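Local coordinates for protein manganese-dependent inorganic pyrophosphatase (Methanocaldococcus jannaschii, PDB 2EB0) that probably works as a family II inorganic pyrophosphatase, hydrolysing diphosphate to two phosphates at a site with two manganese ions, at residues 30-35 against 71-76; 201-206 against 235-240; 213-218 against 299-304; 225-230 against 260-265; 270-275 against 285-290. All coordinates share one frame; numbering follows the deposited sequence.

Contact 1 lies in the DHH domain; the other four belong to the DHHA2 domain, all built on one mixed five-stranded sheet. The manganese site is closest to contact 1, where the side chain of Gln72 comes within about 7 Å of a metal ion. Contact 2 touches contact 1 from the DHHA2 side, Ser71 OG lying 3.0 Å from Asn205 O, with the two centres about 16 Å apart. Strands 204-208 and 211-220 join contacts 2 and 3. Contact 3 in turn meets contact 5 through helix 293-306, their centres about 10 Å apart. Contacts 4 and 5 use neighbouring strands, 260-267 and the outermost 284-287, away from the metals, where Ser261 O stands 2.6 Å from Leu287 N.

Contact 1: 30-35 against 71-76; sequences ARLGDI and SQSFDD
Leu32 and Ser73 bring the two backbones nearest to each other, with 7.4 Å between Leu32 CA and Ser73 CA, and Leu32 is the side chain that fills the space between them. The setting is the parallel sheet of the DHH domain: Leu32 sits just past strand 28-31, while the loop that runs from strand 61-65 to strand 81-87 supplies the other segment. Leu32 does the bridging with both of its methyls. CD1 drops onto the backbone of the loop, 3.6 Å from Ser73 CA and 3.9 Å from Gln72 O. CD2 goes over one face of Phe74, 3.9 Å from the ring centroid and 15° off the normal, a CH-pi contact set somewhat toward the rim. The two side chains cross at about a right angle. Phe74 holds its CG anti to its carbonyl carbon (chi1 -60°), which swings the ring back toward Leu32 although its CB does not point there. Val5 of strand 2-5 packs on both partners. Neighbouring loop residues look to the active site: Ser73 OG is hydrogen-bonded to His67 NE2, next to the metal ligand Asp66, and the side chain of Gln72 lies about 4 Å from that of the metal ligand His7. Within 30-35, Arg31 NH1 donates to Gly33 O at 2.8 Å, approaching from above the carbonyl plane.

Contact 2: 201-206 against 235-240; sequences MDFKNF and KLLEEK
Lys240 lies over one face of the Phe203 ring, and most of the contact is this CH-pi and cation-pi pairing. CE does the touching: it is 3.7 Å from the ring centroid and 3.6 Å from Phe203 CE2. Beyond it the lysine bends at its last torsion (chi4 62°), leaving NZ 4.8 Å from the centroid, still over the face. The apolar part is smaller: Leu237 CD2 approaches the ring obliquely, 4.3 Å from Phe203 CE1. Polar links gather around the ammonium. Its salt bridge goes to Glu244 OE2, and NZ also donates to a water at 3.1 Å that takes a weak bond from Asn205 ND2. Asn205 OD1, at the edge of the Phe203 ring and in its plane, is held by Tyr246 OH. Without the ring, as with an alanine at Phe203, the aliphatic end of Lys240 is likely to lose its platform, and a gap to open beside Leu237. Here helix 230-243 lies across one face of the mixed DHHA2 sheet, with Phe203 leading into its outermost strand 204-208: Ile249 of strand 248-255 touches both Phe203 and Lys240, while Leu237 packs on Phe251 of that strand, on Leu264 of strand 260-267 and on Ile199 of helix 195-201.

Contact 3: 213-218 against 299-304; sequences VGIGQV and PPLERA
Leu301 lays one methyl, CD2, against two residues of strand 211-220, reaching 4.0 Å from Ile215 CD1 and 4.3 Å from Val213 CG1. Leucine and isoleucine meet tip to tip. Leu301 CG is turned anti to the backbone N (chi1 -155°), while the outer bond of Ile215 is extended (chi2 176°), carrying CD1 out toward the helix. Val213 and Ile215 both point at the helix, with Gly214 between them. The contact is wholly apolar, buried, and modest in area. Just before Leu301, Pro299 and Pro300 kink helix 293-306, since neither nitrogen can bond to the preceding turn; Pro299 O sits over the centre of one face of the Arg303 guanidinium. This is a helix of the DHHA2 domain laid on its mixed sheet. Leu301 also packs on Phe208 of strand 204-208, on Leu248 of strand 248-255 and on Phe276, while Glu302 and Arg303, elsewhere on the helix, meet Thr96 of the second subunit.

Contact 4: 225-230 against 260-265; sequences EVESKK and GSEALV
Lys230 starts toward strand 260-267 from its CB and runs out to grip the carboxylate of Glu262. CG, the first atom past CB, lies 3.9 Å from Leu264 CD2, an apolar touch at the root of the chain. CD follows and comes within 3.2 Å of Glu262 OE2. Bends at chi3 (-54°) and chi4 (-61°) then curl the end of the lysine round the acid. At the tip, NZ forms a salt bridge and hydrogen bond to Glu262 OE1 at 2.6 Å, meeting it on the syn side and 27° out of the carboxylate plane; Glu262 OE2 is also near, 2.9 Å from NZ. The pair ties the start of helix 230-243 to a strand of the mixed DHHA2 sheet, Glu262 standing next to strand 284-287, where Ser284 OG makes a weak hydrogen bond with its OE2. A second acid crowds in from helix 224-227: Glu227 OE2 is 3.8 Å from Glu262 OE1. A water donates to both of these oxygens, at 3.0 Å from Glu227 OE2, and the lysine charge probably eases their repulsion further. Were Lys230 replaced by a leucine, the two acids would probably be left close together with no positive charge to offset theirs. Leu264 itself continues inward, packing on Ile233 and Leu237 of helix 230-243.

Contact 5: 270-275 against 285-290; sequences EMFEKA and VFLEGV
Two methyls approach the Phe272 ring obliquely: Val285 CG2, 3.7 Å from Phe272 CE2, and Leu287 CD1, 4.2 Å from Phe272 CZ. The ring of Phe276 also meets that of Phe272, their planes inclined at about 35°. In the strand segment, the other flat group, the Phe286 ring, has Glu288 OE2 at its edge, in plane. Phe272 holds CG anti to the backbone N (chi1 179°), which sends the ring straight out from helix 269-275 toward the strand, where it slides past Val285. No hydrogen bond crosses the contact; the hold is apolar. A type II turn runs from Leu287 to Val290, with Gly289 at the position where phi is positive. In the DHHA2 domain the helix lies against the outermost strand of the mixed sheet: Phe272 also packs on Ala263 and Val265 of strand 260-267, and Ala275 touches Leu301 and Ala304 of helix 293-306.

Contact 1: 30-35 against 71-76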
# COMPACT_ATOMS: atom_id res chain seq x y z
N ALA B 30 -2.31 20.28 -7.96
CA ALA B 30 -3.30 20.17 -9.02
C ALA B 30 -4.54 19.47 -8.51
O ALA B 30 -4.55 18.91 -7.40
CB ALA B 30 -2.71 19.42 -10.21
N ARG B 31 -5.59 19.51 -9.33
CA ARG B 31 -6.88 18.90 -9.02
C ARG B 31 -7.43 18.18 -10.25
O ARG B 31 -7.11 18.53 -11.38
CB ARG B 31 -7.85 20.00 -8.56
CG ARG B 31 -8.00 21.13 -9.56
CD ARG B 31 -8.64 22.38 -8.95
NE ARG B 31 -8.80 23.46 -9.93
CZ ARG B 31 -9.83 23.57 -10.76
NH1 ARG B 31 -10.81 22.67 -10.74
NH2 ARG B 31 -9.90 24.58 -11.61
N LEU B 32 -8.26 17.17 -10.02
CA LEU B 32 -8.85 16.39 -11.10
C LEU B 32 -10.31 16.75 -11.35
O LEU B 32 -10.97 16.11 -12.16
CB LEU B 32 -8.75 14.89 -10.80
CG LEU B 32 -7.36 14.23 -10.80
CD1 LEU B 32 -7.50 12.72 -10.67
CD2 LEU B 32 -6.63 14.57 -12.08
N GLY B 33 -10.81 17.76 -10.64
CA GLY B 33 -12.20 18.16 -10.81
C GLY B 33 -12.50 19.53 -10.22
O GLY B 33 -11.60 20.21 -9.74
N ASP B 34 -13.76 19.94 -10.26
CA ASP B 34 -14.15 21.24 -9.73
C ASP B 34 -14.23 21.23 -8.22
O ASP B 34 -14.54 20.21 -7.61
CB ASP B 34 -15.48 21.69 -10.32
CG ASP B 34 -15.35 22.17 -11.75
OD1 ASP B 34 -14.51 23.06 -12.00
OD2 ASP B 34 -16.10 21.67 -12.62
N ILE B 35 -13.94 22.38 -7.62
CA ILE B 35 -13.95 22.54 -6.16
C ILE B 35 -15.37 22.73 -5.63
O ILE B 35 -16.19 23.41 -6.26
CB ILE B 35 -13.08 23.74 -5.77
CG1 ILE B 35 -13.29 24.12 -4.31
CG2 ILE B 35 -13.42 24.91 -6.64
CD1 ILE B 35 -12.44 25.30 -3.88
N SER B 71 -10.26 4.21 -10.96
CA SER B 71 -11.46 4.92 -11.39
C SER B 71 -11.71 6.27 -10.71
O SER B 71 -12.70 6.93 -11.01
CB SER B 71 -12.68 4.01 -11.24
OG SER B 71 -12.63 3.26 -10.05
N GLN B 72 -10.81 6.69 -9.82
CA GLN B 72 -10.94 7.97 -9.13
C GLN B 72 -9.76 8.88 -9.47
O GLN B 72 -9.68 10.01 -8.99
CB GLN B 72 -10.98 7.75 -7.61
CG GLN B 72 -12.05 6.80 -7.13
CD GLN B 72 -11.88 6.40 -5.68
OE1 GLN B 72 -12.49 5.44 -5.21
NE2 GLN B 72 -11.03 7.14 -4.95
N SER B 73 -8.86 8.38 -10.30
CA SER B 73 -7.66 9.11 -10.69
C SER B 73 -7.68 9.38 -12.19
O SER B 73 -8.73 9.28 -12.82
CB SER B 73 -6.42 8.28 -10.30
OG SER B 73 -5.24 9.06 -10.28
N PHE B 74 -6.52 9.74 -12.76
CA PHE B 74 -6.43 10.02 -14.19
C PHE B 74 -6.90 8.80 -14.98
O PHE B 74 -6.62 7.67 -14.59
CB PHE B 74 -4.98 10.27 -14.64
CG PHE B 74 -4.32 11.44 -13.98
CD1 PHE B 74 -3.71 11.30 -12.74
CD2 PHE B 74 -4.23 12.66 -14.64
CE1 PHE B 74 -3.02 12.36 -12.16
CE2 PHE B 74 -3.54 13.73 -14.07
CZ PHE B 74 -2.93 13.58 -12.83
N ASP B 75 -7.58 9.04 -16.09
CA ASP B 75 -8.06 7.95 -16.94
C ASP B 75 -6.85 7.25 -17.54
O ASP B 75 -6.90 6.07 -17.85
CB ASP B 75 -8.95 8.49 -18.06
CG ASP B 75 -10.11 9.31 -17.54
OD1 ASP B 75 -10.94 8.75 -16.79
OD2 ASP B 75 -10.20 10.50 -17.89
N ASP B 76 -5.77 8.00 -17.69
CA ASP B 76 -4.53 7.50 -18.26
C ASP B 76 -3.39 7.52 -17.24
O ASP B 76 -2.26 7.88 -17.58
CB ASP B 76 -4.13 8.35 -19.46
CG ASP B 76 -3.97 9.83 -19.12
OD1 ASP B 76 -3.45 10.58 -19.97
OD2 ASP B 76 -4.37 10.24 -18.01

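Contact 2: 201-206 against 235-240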
# COMPACT_ATOMS: atom_id res chain seq x y z
N MET B 201 -21.36 15.89 -6.90
CA MET B 201 -20.49 16.57 -5.96
C MET B 201 -19.48 15.66 -5.26
O MET B 201 -18.32 16.01 -5.13
CB MET B 201 -21.32 17.31 -4.91
CG MET B 201 -20.53 18.34 -4.11
SD MET B 201 -19.84 19.65 -5.17
CE MET B 201 -21.30 20.66 -5.41
N ASP B 202 -19.93 14.49 -4.81
CA ASP B 202 -19.03 13.59 -4.10
C ASP B 202 -19.26 12.13 -4.45
O ASP B 202 -19.43 11.29 -3.57
CB ASP B 202 -19.18 13.82 -2.59
CG ASP B 202 -18.24 12.97 -1.77
OD1 ASP B 202 -17.06 12.83 -2.16
OD2 ASP B 202 -18.67 12.45 -0.72
N PHE B 203 -19.26 11.83 -5.74
CA PHE B 203 -19.48 10.47 -6.21
C PHE B 203 -18.15 9.77 -6.46
O PHE B 203 -17.30 10.28 -7.17
CB PHE B 203 -20.29 10.50 -7.50
CG PHE B 203 -21.03 9.24 -7.78
CD1 PHE B 203 -22.37 9.10 -7.40
CD2 PHE B 203 -20.40 8.17 -8.41
CE1 PHE B 203 -23.06 7.92 -7.64
CE2 PHE B 203 -21.09 6.97 -8.65
CZ PHE B 203 -22.42 6.85 -8.26
N LYS B 204 -17.99 8.59 -5.87
CA LYS B 204 -16.77 7.81 -6.04
C LYS B 204 -17.08 6.52 -6.78
O LYS B 204 -18.10 5.88 -6.54
CB LYS B 204 -16.16 7.47 -4.67
CG LYS B 204 -15.44 8.61 -4.00
CD LYS B 204 -13.93 8.38 -4.03
CE LYS B 204 -13.17 9.56 -3.42
NZ LYS B 204 -13.55 9.79 -2.00
N ASN B 205 -16.19 6.14 -7.70
CA ASN B 205 -16.36 4.92 -8.47
C ASN B 205 -15.36 3.88 -8.02
O ASN B 205 -14.24 4.23 -7.66
CB ASN B 205 -16.18 5.21 -9.96
CG ASN B 205 -17.28 6.09 -10.51
OD1 ASN B 205 -18.45 5.86 -10.24
ND2 ASN B 205 -16.90 7.10 -11.28
N PHE B 206 -15.76 2.61 -8.00
CA PHE B 206 -14.87 1.53 -7.57
C PHE B 206 -14.95 0.31 -8.47
O PHE B 206 -15.87 0.16 -9.27
CB PHE B 206 -15.21 1.02 -6.16
CG PHE B 206 -15.22 2.08 -5.10
CD1 PHE B 206 -16.28 2.98 -5.00
CD2 PHE B 206 -14.18 2.16 -4.18
CE1 PHE B 206 -16.30 3.95 -4.00
CE2 PHE B 206 -14.18 3.12 -3.18
CZ PHE B 206 -15.24 4.03 -3.09
N LYS B 235 -34.17 8.72 -9.58
CA LYS B 235 -34.39 8.57 -11.02
C LYS B 235 -33.06 8.79 -11.75
O LYS B 235 -32.66 7.97 -12.58
CB LYS B 235 -35.42 9.58 -11.52
CG LYS B 235 -35.76 9.43 -13.00
CD LYS B 235 -36.71 10.51 -13.50
CE LYS B 235 -38.09 10.40 -12.86
NZ LYS B 235 -39.00 11.46 -13.38
N LEU B 236 -32.38 9.89 -11.42
CA LEU B 236 -31.10 10.18 -12.06
C LEU B 236 -30.09 9.05 -11.81
O LEU B 236 -29.32 8.69 -12.70
CB LEU B 236 -30.54 11.52 -11.57
CG LEU B 236 -31.29 12.78 -12.05
CD1 LEU B 236 -30.66 14.02 -11.43
CD2 LEU B 236 -31.24 12.88 -13.55
N LEU B 237 -30.10 8.48 -10.61
CA LEU B 237 -29.17 7.40 -10.31
C LEU B 237 -29.51 6.15 -11.12
O LEU B 237 -28.62 5.35 -11.44
CB LEU B 237 -29.18 7.10 -8.80
CG LEU B 237 -28.64 8.20 -7.86
CD1 LEU B 237 -28.66 7.69 -6.43
CD2 LEU B 237 -27.22 8.58 -8.24
N GLU B 238 -30.78 5.98 -11.45
CA GLU B 238 -31.21 4.82 -12.23
C GLU B 238 -30.69 4.96 -13.64
O GLU B 238 -30.30 3.98 -14.27
CB GLU B 238 -32.74 4.72 -12.25
CG GLU B 238 -33.34 4.26 -10.94
CD GLU B 238 -34.84 4.05 -11.02
OE1 GLU B 238 -35.57 5.03 -11.26
OE2 GLU B 238 -35.29 2.90 -10.84
N GLU B 239 -30.67 6.20 -14.13
CA GLU B 239 -30.19 6.52 -15.47
C GLU B 239 -28.68 6.38 -15.52
O GLU B 239 -28.13 5.84 -16.49
CB GLU B 239 -30.57 7.96 -15.84
CG GLU B 239 -32.05 8.16 -16.12
CD GLU B 239 -32.50 7.47 -17.40
OE1 GLU B 239 -33.71 7.51 -17.71
OE2 GLU B 239 -31.64 6.90 -18.10
N LYS B 240 -28.01 6.86 -14.48
CA LYS B 240 -26.56 6.78 -14.41
C LYS B 240 -26.12 5.32 -14.39
O LYS B 240 -25.14 4.95 -15.03
CB LYS B 240 -26.07 7.47 -13.13
CG LYS B 240 -24.56 7.49 -12.98
CD LYS B 240 -24.14 8.28 -11.73
CE LYS B 240 -22.63 8.34 -11.59
NZ LYS B 240 -22.01 9.06 -12.74
O HOH W 1 -19.11 9.53 -11.77

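Contact 3: 213-218 against 299-304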
# COMPACT_ATOMS: atom_id res chain seq x y z
N VAL B 213 -18.88 -0.40 -9.27
CA VAL B 213 -19.78 0.08 -8.23
C VAL B 213 -19.52 1.55 -7.96
O VAL B 213 -18.38 2.02 -8.02
CB VAL B 213 -19.63 -0.71 -6.91
CG1 VAL B 213 -20.61 -0.18 -5.86
CG2 VAL B 213 -19.89 -2.19 -7.16
N GLY B 214 -20.59 2.28 -7.69
CA GLY B 214 -20.48 3.69 -7.40
C GLY B 214 -21.09 3.97 -6.05
O GLY B 214 -22.12 3.39 -5.69
N ILE B 215 -20.45 4.85 -5.29
CA ILE B 215 -20.96 5.20 -3.97
C ILE B 215 -20.88 6.71 -3.81
O ILE B 215 -19.79 7.27 -3.68
CB ILE B 215 -20.15 4.52 -2.84
CG1 ILE B 215 -20.06 3.02 -3.10
CG2 ILE B 215 -20.83 4.76 -1.50
CD1 ILE B 215 -19.20 2.27 -2.10
N GLY B 216 -22.03 7.36 -3.86
CA GLY B 216 -22.09 8.80 -3.73
C GLY B 216 -22.51 9.14 -2.32
O GLY B 216 -22.96 8.26 -1.58
N GLN B 217 -22.41 10.41 -1.95
CA GLN B 217 -22.77 10.81 -0.61
C GLN B 217 -22.98 12.31 -0.45
O GLN B 217 -22.37 13.12 -1.14
CB GLN B 217 -21.68 10.35 0.37
CG GLN B 217 -21.84 10.86 1.79
CD GLN B 217 -20.83 10.26 2.74
OE1 GLN B 217 -19.64 10.15 2.41
NE2 GLN B 217 -21.28 9.88 3.93
N VAL B 218 -23.87 12.66 0.47
CA VAL B 218 -24.12 14.06 0.77
C VAL B 218 -24.25 14.10 2.29
O VAL B 218 -24.84 13.21 2.89
CB VAL B 218 -25.40 14.58 0.07
CG1 VAL B 218 -26.61 13.81 0.55
CG2 VAL B 218 -25.56 16.07 0.35
N PRO B 299 -15.88 -1.52 2.92
CA PRO B 299 -15.43 -2.82 3.42
C PRO B 299 -16.40 -3.99 3.31
O PRO B 299 -16.06 -5.03 2.75
CB PRO B 299 -15.04 -2.51 4.87
CG PRO B 299 -14.59 -1.08 4.79
CD PRO B 299 -15.67 -0.47 3.92
N PRO B 300 -17.63 -3.84 3.85
CA PRO B 300 -18.60 -4.94 3.78
C PRO B 300 -19.11 -5.19 2.37
O PRO B 300 -19.42 -6.32 2.00
CB PRO B 300 -19.71 -4.47 4.71
CG PRO B 300 -19.70 -3.00 4.50
CD PRO B 300 -18.22 -2.67 4.52
N LEU B 301 -19.16 -4.12 1.58
CA LEU B 301 -19.64 -4.21 0.21
C LEU B 301 -18.60 -4.89 -0.70
O LEU B 301 -18.94 -5.80 -1.46
CB LEU B 301 -19.98 -2.82 -0.31
CG LEU B 301 -21.00 -2.71 -1.44
CD1 LEU B 301 -22.33 -3.34 -1.02
CD2 LEU B 301 -21.20 -1.22 -1.78
N GLU B 302 -17.34 -4.46 -0.64
CA GLU B 302 -16.34 -5.11 -1.48
C GLU B 302 -16.07 -6.53 -1.01
O GLU B 302 -15.69 -7.39 -1.80
CB GLU B 302 -15.02 -4.34 -1.50
CG GLU B 302 -13.92 -5.11 -2.21
CD GLU B 302 -12.66 -4.30 -2.43
OE1 GLU B 302 -12.25 -3.57 -1.50
OE2 GLU B 302 -12.07 -4.40 -3.53
N ARG B 303 -16.26 -6.78 0.29
CA ARG B 303 -16.05 -8.12 0.80
C ARG B 303 -17.16 -9.02 0.29
O ARG B 303 -16.92 -10.18 -0.05
CB ARG B 303 -16.03 -8.14 2.33
CG ARG B 303 -14.64 -7.91 2.92
CD ARG B 303 -14.57 -8.45 4.34
NE ARG B 303 -15.45 -7.73 5.24
CZ ARG B 303 -15.22 -6.51 5.71
NH1 ARG B 303 -14.11 -5.87 5.35
NH2 ARG B 303 -16.09 -5.92 6.52
N ALA B 304 -18.37 -8.49 0.21
CA ALA B 304 -19.50 -9.26 -0.29
C ALA B 304 -19.27 -9.62 -1.75
O ALA B 304 -19.46 -10.76 -2.16
CB ALA B 304 -20.79 -8.46 -0.15

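Contact 4: 225-230 against 260-265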
# COMPACT_ATOMS: atom_id res chain seq x y z
N GLU B 225 -34.53 18.89 3.18
CA GLU B 225 -34.46 19.37 1.81
C GLU B 225 -33.92 18.32 0.84
O GLU B 225 -34.33 18.27 -0.32
CB GLU B 225 -33.61 20.63 1.69
CG GLU B 225 -33.58 21.13 0.25
CD GLU B 225 -33.01 22.52 0.12
OE1 GLU B 225 -33.05 23.07 -1.01
OE2 GLU B 225 -32.52 23.05 1.14
N VAL B 226 -32.99 17.50 1.29
CA VAL B 226 -32.45 16.47 0.41
C VAL B 226 -33.52 15.40 0.22
O VAL B 226 -33.62 14.79 -0.84
CB VAL B 226 -31.17 15.84 0.99
CG1 VAL B 226 -30.77 14.60 0.19
CG2 VAL B 226 -30.04 16.86 0.94
N GLU B 227 -34.34 15.19 1.25
CA GLU B 227 -35.39 14.20 1.16
C GLU B 227 -36.45 14.60 0.14
O GLU B 227 -37.04 13.75 -0.51
CB GLU B 227 -36.02 13.97 2.54
CG GLU B 227 -35.01 13.42 3.55
CD GLU B 227 -35.64 13.06 4.88
OE1 GLU B 227 -36.38 13.90 5.44
OE2 GLU B 227 -35.40 11.94 5.37
N SER B 228 -36.66 15.91 -0.00
CA SER B 228 -37.64 16.42 -0.95
C SER B 228 -37.13 16.30 -2.39
O SER B 228 -37.85 16.59 -3.34
CB SER B 228 -37.96 17.89 -0.64
OG SER B 228 -36.82 18.72 -0.82
N LYS B 229 -35.88 15.87 -2.53
CA LYS B 229 -35.26 15.70 -3.84
C LYS B 229 -34.89 14.23 -4.03
O LYS B 229 -34.43 13.83 -5.09
CB LYS B 229 -34.00 16.56 -3.94
CG LYS B 229 -34.27 18.05 -3.83
CD LYS B 229 -32.96 18.84 -3.79
CE LYS B 229 -33.21 20.33 -3.60
NZ LYS B 229 -31.95 21.09 -3.38
N LYS B 230 -35.09 13.44 -2.98
CA LYS B 230 -34.78 12.00 -2.99
C LYS B 230 -35.29 11.29 -4.24
O LYS B 230 -34.55 10.53 -4.88
CB LYS B 230 -35.38 11.34 -1.74
CG LYS B 230 -34.80 9.98 -1.40
CD LYS B 230 -35.61 9.26 -0.33
CE LYS B 230 -35.81 10.11 0.92
NZ LYS B 230 -34.53 10.47 1.59
N GLY B 260 -25.92 9.11 10.96
CA GLY B 260 -26.39 7.93 10.25
C GLY B 260 -26.61 8.27 8.79
O GLY B 260 -26.57 9.44 8.41
N SER B 261 -26.84 7.27 7.96
CA SER B 261 -27.04 7.53 6.55
C SER B 261 -28.19 6.76 5.95
O SER B 261 -28.38 5.58 6.24
CB SER B 261 -25.77 7.21 5.75
OG SER B 261 -24.68 8.01 6.17
N GLU B 262 -28.97 7.43 5.10
CA GLU B 262 -30.06 6.76 4.41
C GLU B 262 -29.41 6.31 3.12
O GLU B 262 -28.94 7.13 2.33
CB GLU B 262 -31.20 7.73 4.08
CG GLU B 262 -32.42 7.02 3.53
CD GLU B 262 -33.46 7.97 2.96
OE1 GLU B 262 -33.72 9.03 3.56
OE2 GLU B 262 -34.04 7.64 1.90
N ALA B 263 -29.34 5.00 2.90
CA ALA B 263 -28.73 4.50 1.69
C ALA B 263 -29.74 4.26 0.59
O ALA B 263 -30.74 3.57 0.79
CB ALA B 263 -27.98 3.21 1.99
N LEU B 264 -29.49 4.84 -0.58
CA LEU B 264 -30.34 4.64 -1.75
C LEU B 264 -29.65 3.52 -2.51
O LEU B 264 -28.46 3.60 -2.79
CB LEU B 264 -30.40 5.89 -2.62
CG LEU B 264 -30.91 7.20 -2.00
CD1 LEU B 264 -31.04 8.24 -3.11
CD2 LEU B 264 -32.25 6.98 -1.32
N VAL B 265 -30.40 2.47 -2.85
CA VAL B 265 -29.81 1.33 -3.54
C VAL B 265 -30.33 1.12 -4.96
O VAL B 265 -31.52 0.94 -5.18
CB VAL B 265 -30.02 0.05 -2.71
CG1 VAL B 265 -29.28 -1.12 -3.35
CG2 VAL B 265 -29.53 0.27 -1.29
O HOH W 2 -32.62 10.83 4.83

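Contact 5: 270-275 against 285-290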
# COMPACT_ATOMS: atom_id res chain seq x y z
N GLU B 270 -29.37 -7.21 -4.11
CA GLU B 270 -29.05 -8.47 -3.45
C GLU B 270 -27.68 -8.40 -2.79
O GLU B 270 -27.53 -8.73 -1.61
CB GLU B 270 -29.06 -9.62 -4.46
CG GLU B 270 -30.24 -9.63 -5.43
CD GLU B 270 -30.19 -8.48 -6.43
OE1 GLU B 270 -29.20 -8.40 -7.19
OE2 GLU B 270 -31.13 -7.66 -6.45
N MET B 271 -26.69 -7.96 -3.56
CA MET B 271 -25.33 -7.85 -3.05
C MET B 271 -25.22 -6.88 -1.88
O MET B 271 -24.40 -7.05 -0.99
CB MET B 271 -24.37 -7.43 -4.16
CG MET B 271 -22.90 -7.63 -3.79
SD MET B 271 -22.49 -9.34 -3.34
CE MET B 271 -21.86 -9.95 -4.92
N PHE B 272 -26.08 -5.86 -1.89
CA PHE B 272 -26.11 -4.84 -0.84
C PHE B 272 -26.68 -5.45 0.43
O PHE B 272 -26.09 -5.35 1.52
CB PHE B 272 -27.00 -3.67 -1.27
CG PHE B 272 -27.12 -2.59 -0.23
CD1 PHE B 272 -26.21 -1.54 -0.20
CD2 PHE B 272 -28.13 -2.64 0.72
CE1 PHE B 272 -26.30 -0.54 0.78
CE2 PHE B 272 -28.23 -1.65 1.70
CZ PHE B 272 -27.31 -0.60 1.73
N GLU B 273 -27.84 -6.08 0.29
CA GLU B 273 -28.51 -6.72 1.41
C GLU B 273 -27.60 -7.76 2.04
O GLU B 273 -27.64 -7.97 3.25
CB GLU B 273 -29.81 -7.36 0.94
CG GLU B 273 -30.92 -6.37 0.66
CD GLU B 273 -32.14 -7.03 0.04
OE1 GLU B 273 -33.25 -6.45 0.12
OE2 GLU B 273 -31.99 -8.13 -0.54
N LYS B 274 -26.78 -8.41 1.22
CA LYS B 274 -25.85 -9.42 1.72
C LYS B 274 -24.75 -8.69 2.48
O LYS B 274 -24.36 -9.07 3.59
CB LYS B 274 -25.25 -10.21 0.56
CG LYS B 274 -24.19 -11.22 0.99
CD LYS B 274 -23.45 -11.80 -0.20
CE LYS B 274 -22.26 -12.63 0.25
NZ LYS B 274 -21.34 -13.00 -0.87
N ALA B 275 -24.25 -7.62 1.88
CA ALA B 275 -23.19 -6.83 2.47
C ALA B 275 -23.55 -6.26 3.85
O ALA B 275 -22.71 -6.21 4.74
CB ALA B 275 -22.80 -5.69 1.52
N VAL B 285 -32.68 2.32 2.65
CA VAL B 285 -32.68 1.87 4.04
C VAL B 285 -31.80 2.81 4.85
O VAL B 285 -30.79 3.30 4.36
CB VAL B 285 -32.10 0.43 4.19
CG1 VAL B 285 -33.06 -0.59 3.61
CG2 VAL B 285 -30.76 0.33 3.48
N PHE B 286 -32.19 3.06 6.10
CA PHE B 286 -31.40 3.93 6.95
C PHE B 286 -30.37 3.09 7.69
O PHE B 286 -30.73 2.14 8.37
CB PHE B 286 -32.27 4.65 7.97
CG PHE B 286 -31.52 5.68 8.76
CD1 PHE B 286 -31.09 6.86 8.15
CD2 PHE B 286 -31.24 5.48 10.11
CE1 PHE B 286 -30.38 7.82 8.87
CE2 PHE B 286 -30.53 6.44 10.84
CZ PHE B 286 -30.10 7.61 10.22
N LEU B 287 -29.10 3.44 7.54
CA LEU B 287 -28.05 2.70 8.22
C LEU B 287 -27.61 3.47 9.46
O LEU B 287 -26.99 4.54 9.38
CB LEU B 287 -26.86 2.48 7.28
CG LEU B 287 -27.19 1.66 6.03
CD1 LEU B 287 -25.98 1.54 5.14
CD2 LEU B 287 -27.68 0.28 6.44
N GLU B 288 -27.96 2.92 10.62
CA GLU B 288 -27.64 3.54 11.90
C GLU B 288 -26.15 3.58 12.22
O GLU B 288 -25.46 2.57 12.12
CB GLU B 288 -28.37 2.81 13.04
CG GLU B 288 -29.65 3.48 13.48
CD GLU B 288 -29.39 4.75 14.28
OE1 GLU B 288 -28.74 4.67 15.35
OE2 GLU B 288 -29.84 5.83 13.85
N GLY B 289 -25.68 4.76 12.60
CA GLY B 289 -24.28 4.95 12.95
C GLY B 289 -23.33 5.00 11.77
O GLY B 289 -22.14 5.26 11.95
N VAL B 290 -23.85 4.76 10.57
CA VAL B 290 -23.03 4.76 9.36
C VAL B 290 -22.78 6.16 8.79
O VAL B 290 -23.69 6.80 8.28
CB VAL B 290 -23.68 3.87 8.27
CG1 VAL B 290 -22.86 3.91 7.00
CG2 VAL B 290 -23.81 2.43 8.78